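Long-range contacts in diaminopimelate decarboxylase (PDB 7JPJ), which probably decarboxylates diaminopimelate with the help of pyridoxal 5'-phosphate, a step of lysine biosynthesis, and works as an obligate dimer: residues A[76-81]-A[97-102]; A[85-90]-A[111-116]. All blocks are in the same frame, centred on the assembly; numbering follows the deposited sequence.

Contact 1 of 2, residues A[76-81]-A[97-102]; sequences IHVDAS and ENISLS
Two neighbouring parallel strands of the pyridoxal-binding barrel, 77-80 and 99-101, lie edge to edge here, with V78 paired to I99, D79 to S100 and A80 to L101. Four backbone hydrogen bonds join them, and the donor changes strand at each step. V78 N gives its hydrogen to N98 O at 2.9 Å, S100 N to V78 O at 3.1 Å, A80 N to S100 O at 2.8 Å, and S102 N to A80 O at 3.1 Å. The N-H groups point nearly straight at their acceptors, and the alternation sets the parallel register.

At the N-terminal end the H77 ring and the N98 amide are stacked, their planes 6° apart. N98 CG sits over one face of the ring toward its rim, 3.7 Å from H77 CE1, and N98 CB makes a CH-pi contact with the same ring. Both side chains have CG anti to the carbonyl carbon (chi1 -67° in each), which brings the two flat groups together.

On the face carrying V78, A80 and I99, the methyl I99 CG2 touches both V78 CG1 and A80 CB, 3.9 Å from A80 CB. This face is packed by helix 83-91, through V86 against A80 and A89 and M90 against I99. The D79 side chain goes to the other face, where one water lies within hydrogen-bonding distance of D79 OD1 (3.0 Å), S81 OG and S102 O, bridging the C-terminal ends of the two segments.

The S81 side chain packs against K60, the predicted cofactor-bearing lysine (without cofactor here), and S81 also packs on N405 of the second subunit. With helix 83-91 as the connection, the pair forms a beta-alpha-beta unit, the repeating element of a TIM barrel such as the fold-type III pyridoxal enzymes use.

Contact 2 of 2, residues A[85-90]-A[111-116]; sequences EVRRAM and AALVDM
V86 and L113 reach toward each other tip to tip from helices 83-91 and 110-116, whose short-segment axes approach to 11.5 Å, with 40° between their directions. The meeting is one of methyls: V86 CG1 to L113 CD1 is 4.0 Å, and L113 CD2 lies nearly as close to that same V86 carbon. Trans placement of V86 CG1 relative to its backbone N (chi1 179°) aims this branch at the leucine.

R87 crosses L113 at a slant, its guanidinium lying with one face on CD2, which sits over the centre of the group, 4.1 Å from R87 CZ, while A112 CB approaches it obliquely. R87 NH2 also forms a salt bridge with D109, just ahead of the second helix, which probably restrains how the guanidinium is turned.

Farther along, M90 and M116 lie obliquely across each other. Each chain bends at its last torsion, and the methyls meet at 3.7 Å between M90 CE and M116 CE; M90 CE is also 4.3 Å from L113 CD2. Cutting L113 back to an alanine is likely to open a gap between the helices, leaving V86 CG1 and the covered face of the R87 guanidinium without their partner.

Apart from the guanidinium lying on L113, the contact is made of methyl and thioether groups, with van der Waals packing and no polar pair between the segments; the charge of the exposed R87 is met by D109 rather than by 111-116.

From the N terminus, strand 77-80 leads into helix 83-91, then strand 99-101 and helix 110-116. Contact 1 closes the loop from 76-81 to 97-102, inside which the first segment of contact 2 lies. Contact 2 then closes the loop from 85-90 to 111-116, which encloses the second segment of contact 1, so the two loops cross and neither nests in the other. Helix 83-91 is the shared piece: it connects the two strands of contact 1 and supplies the first segment of contact 2, so that it touches both, with the contact centres about 10 Å apart. Contact 1 therefore joins adjacent barrel strands, and contact 2 joins successive helices of the outer layer.

Contact 1 of 2, residues A[76-81]-A[97-102]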
# COMPACT_ATOMS: atom_id res chain seq x y z
N ILE A 76 -7.09 -10.37 26.82
CA ILE A 76 -5.91 -10.19 25.97
C ILE A 76 -5.60 -8.70 25.91
O ILE A 76 -6.49 -7.88 25.67
CB ILE A 76 -6.14 -10.77 24.56
CG1 ILE A 76 -6.17 -12.29 24.61
CG2 ILE A 76 -5.07 -10.28 23.60
CD1 ILE A 76 -6.30 -12.94 23.25
N HIS A 77 -4.34 -8.36 26.14
CA HIS A 77 -3.93 -6.96 26.19
C HIS A 77 -3.59 -6.46 24.78
O HIS A 77 -3.82 -7.15 23.78
CB HIS A 77 -2.76 -6.80 27.16
CG HIS A 77 -3.13 -7.06 28.59
ND1 HIS A 77 -2.55 -6.39 29.65
CD2 HIS A 77 -4.02 -7.93 29.14
CE1 HIS A 77 -3.07 -6.84 30.78
NE2 HIS A 77 -3.96 -7.77 30.50
N VAL A 78 -3.05 -5.25 24.68
CA VAL A 78 -2.81 -4.59 23.40
C VAL A 78 -1.36 -4.16 23.32
O VAL A 78 -0.82 -3.59 24.28
CB VAL A 78 -3.76 -3.39 23.21
CG1 VAL A 78 -3.15 -2.37 22.25
CG2 VAL A 78 -5.11 -3.86 22.70
N ASP A 79 -0.72 -4.42 22.18
CA ASP A 79 0.61 -3.91 21.85
C ASP A 79 0.45 -2.88 20.73
O ASP A 79 0.09 -3.22 19.60
CB ASP A 79 1.55 -5.04 21.43
CG ASP A 79 2.68 -4.56 20.52
OD1 ASP A 79 3.35 -3.55 20.85
OD2 ASP A 79 2.90 -5.20 19.47
N ALA A 80 0.74 -1.62 21.05
CA ALA A 80 0.51 -0.51 20.13
C ALA A 80 1.81 -0.10 19.44
O ALA A 80 2.88 -0.13 20.04
CB ALA A 80 -0.08 0.69 20.87
N SER A 81 1.69 0.29 18.17
CA SER A 81 2.83 0.64 17.34
C SER A 81 3.08 2.14 17.25
O SER A 81 4.09 2.55 16.67
CB SER A 81 2.66 0.07 15.93
OG SER A 81 2.73 -1.33 15.94
N GLU A 97 -3.53 0.68 31.22
CA GLU A 97 -2.56 -0.27 31.76
C GLU A 97 -2.44 -1.53 30.90
O GLU A 97 -1.43 -2.23 31.00
CB GLU A 97 -2.93 -0.67 33.19
CG GLU A 97 -3.56 0.43 34.03
CD GLU A 97 -5.03 0.66 33.71
OE1 GLU A 97 -5.39 1.81 33.37
OE2 GLU A 97 -5.81 -0.32 33.78
N ASN A 98 -3.44 -1.84 30.08
CA ASN A 98 -3.39 -3.00 29.21
C ASN A 98 -2.68 -2.72 27.89
O ASN A 98 -2.59 -3.62 27.05
CB ASN A 98 -4.81 -3.52 28.92
CG ASN A 98 -5.48 -4.09 30.16
OD1 ASN A 98 -5.11 -3.78 31.29
ND2 ASN A 98 -6.48 -4.94 29.94
N ILE A 99 -2.18 -1.50 27.69
CA ILE A 99 -1.51 -1.11 26.46
C ILE A 99 -0.02 -0.95 26.74
O ILE A 99 0.36 -0.34 27.75
CB ILE A 99 -2.10 0.19 25.88
CG1 ILE A 99 -3.63 0.09 25.79
CG2 ILE A 99 -1.50 0.49 24.52
CD1 ILE A 99 -4.29 1.37 25.33
N SER A 100 0.81 -1.50 25.86
CA SER A 100 2.24 -1.24 25.86
C SER A 100 2.61 -0.61 24.52
O SER A 100 2.08 -1.00 23.48
CB SER A 100 3.05 -2.52 26.10
OG SER A 100 3.03 -3.37 24.97
N LEU A 101 3.53 0.35 24.55
CA LEU A 101 3.88 1.14 23.37
C LEU A 101 5.31 0.80 22.94
O LEU A 101 6.27 1.08 23.66
CB LEU A 101 3.75 2.64 23.66
CG LEU A 101 4.30 3.60 22.61
CD1 LEU A 101 3.61 3.41 21.27
CD2 LEU A 101 4.17 5.04 23.09
N SER A 102 5.43 0.20 21.75
CA SER A 102 6.71 -0.05 21.10
C SER A 102 6.63 0.56 19.71
O SER A 102 5.96 0.02 18.83
CB SER A 102 7.02 -1.54 21.03
OG SER A 102 6.54 -2.23 22.17
O HOH W 1 4.36 -2.57 18.17

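Contact 2 of 2, residues A[85-90]-A[111-116]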
# COMPACT_ATOMS: atom_id res chain seq x y z
N GLU A 85 -2.23 4.56 17.83
CA GLU A 85 -2.86 3.30 18.22
C GLU A 85 -3.16 3.26 19.71
O GLU A 85 -4.15 2.64 20.12
CB GLU A 85 -1.95 2.13 17.82
CG GLU A 85 -1.94 1.83 16.34
CD GLU A 85 -1.14 0.59 15.99
OE1 GLU A 85 -0.46 0.05 16.89
OE2 GLU A 85 -1.19 0.16 14.82
N VAL A 86 -2.34 3.91 20.53
CA VAL A 86 -2.63 4.00 21.96
C VAL A 86 -3.93 4.74 22.18
O VAL A 86 -4.83 4.27 22.88
CB VAL A 86 -1.46 4.67 22.71
CG1 VAL A 86 -1.78 4.77 24.19
CG2 VAL A 86 -0.17 3.91 22.48
N ARG A 87 -4.06 5.93 21.57
CA ARG A 87 -5.29 6.71 21.71
C ARG A 87 -6.47 6.02 21.05
O ARG A 87 -7.61 6.20 21.47
CB ARG A 87 -5.09 8.10 21.13
CG ARG A 87 -4.21 9.02 21.97
CD ARG A 87 -4.72 10.46 21.93
NE ARG A 87 -3.87 11.38 22.69
CZ ARG A 87 -4.09 11.73 23.95
NH1 ARG A 87 -5.13 11.25 24.61
NH2 ARG A 87 -3.26 12.58 24.56
N ARG A 88 -6.22 5.22 20.01
CA ARG A 88 -7.30 4.50 19.35
C ARG A 88 -7.83 3.37 20.23
O ARG A 88 -9.05 3.20 20.38
CB ARG A 88 -6.81 3.95 18.00
CG ARG A 88 -7.90 3.39 17.11
CD ARG A 88 -7.34 3.03 15.74
NE ARG A 88 -8.38 2.61 14.80
CZ ARG A 88 -8.17 2.37 13.51
NH1 ARG A 88 -6.96 2.51 12.99
NH2 ARG A 88 -9.18 1.99 12.74
N ALA A 89 -6.92 2.59 20.84
CA ALA A 89 -7.35 1.48 21.68
C ALA A 89 -8.12 1.97 22.90
O ALA A 89 -9.06 1.30 23.35
CB ALA A 89 -6.14 0.66 22.13
N MET A 90 -7.76 3.14 23.43
CA MET A 90 -8.48 3.66 24.58
C MET A 90 -9.88 4.12 24.19
O MET A 90 -10.78 4.14 25.04
CB MET A 90 -7.69 4.81 25.21
CG MET A 90 -6.49 4.33 26.00
SD MET A 90 -5.68 5.64 26.92
CE MET A 90 -5.30 6.79 25.60
N ALA A 111 4.39 11.57 27.34
CA ALA A 111 4.27 11.75 28.79
C ALA A 111 2.82 11.69 29.23
O ALA A 111 2.51 11.15 30.30
CB ALA A 111 4.92 13.07 29.21
N ALA A 112 1.91 12.26 28.43
CA ALA A 112 0.49 12.19 28.77
C ALA A 112 0.00 10.74 28.79
O ALA A 112 -0.77 10.35 29.67
CB ALA A 112 -0.32 13.02 27.78
N LEU A 113 0.45 9.94 27.82
CA LEU A 113 0.05 8.54 27.77
C LEU A 113 0.62 7.76 28.95
O LEU A 113 -0.09 6.96 29.58
CB LEU A 113 0.48 7.91 26.45
CG LEU A 113 0.06 8.65 25.18
CD1 LEU A 113 0.63 7.99 23.94
CD2 LEU A 113 -1.46 8.74 25.08
N VAL A 114 1.89 7.98 29.28
CA VAL A 114 2.51 7.26 30.39
C VAL A 114 1.80 7.59 31.70
O VAL A 114 1.65 6.73 32.58
CB VAL A 114 4.02 7.58 30.47
CG1 VAL A 114 4.67 6.83 31.63
CG2 VAL A 114 4.70 7.21 29.16
N ASP A 115 1.34 8.84 31.85
CA ASP A 115 0.66 9.23 33.08
C ASP A 115 -0.66 8.48 33.26
O ASP A 115 -1.05 8.19 34.40
CB ASP A 115 0.41 10.74 33.08
CG ASP A 115 1.69 11.53 33.25
OD1 ASP A 115 2.67 10.97 33.77
OD2 ASP A 115 1.70 12.72 32.88
N MET A 116 -1.35 8.17 32.17
CA MET A 116 -2.61 7.44 32.27
C MET A 116 -2.42 5.96 32.58
O MET A 116 -3.40 5.29 32.91
CB MET A 116 -3.41 7.59 30.98
CG MET A 116 -4.23 8.87 30.90
SD MET A 116 -4.95 9.13 29.27
CE MET A 116 -3.56 8.75 28.21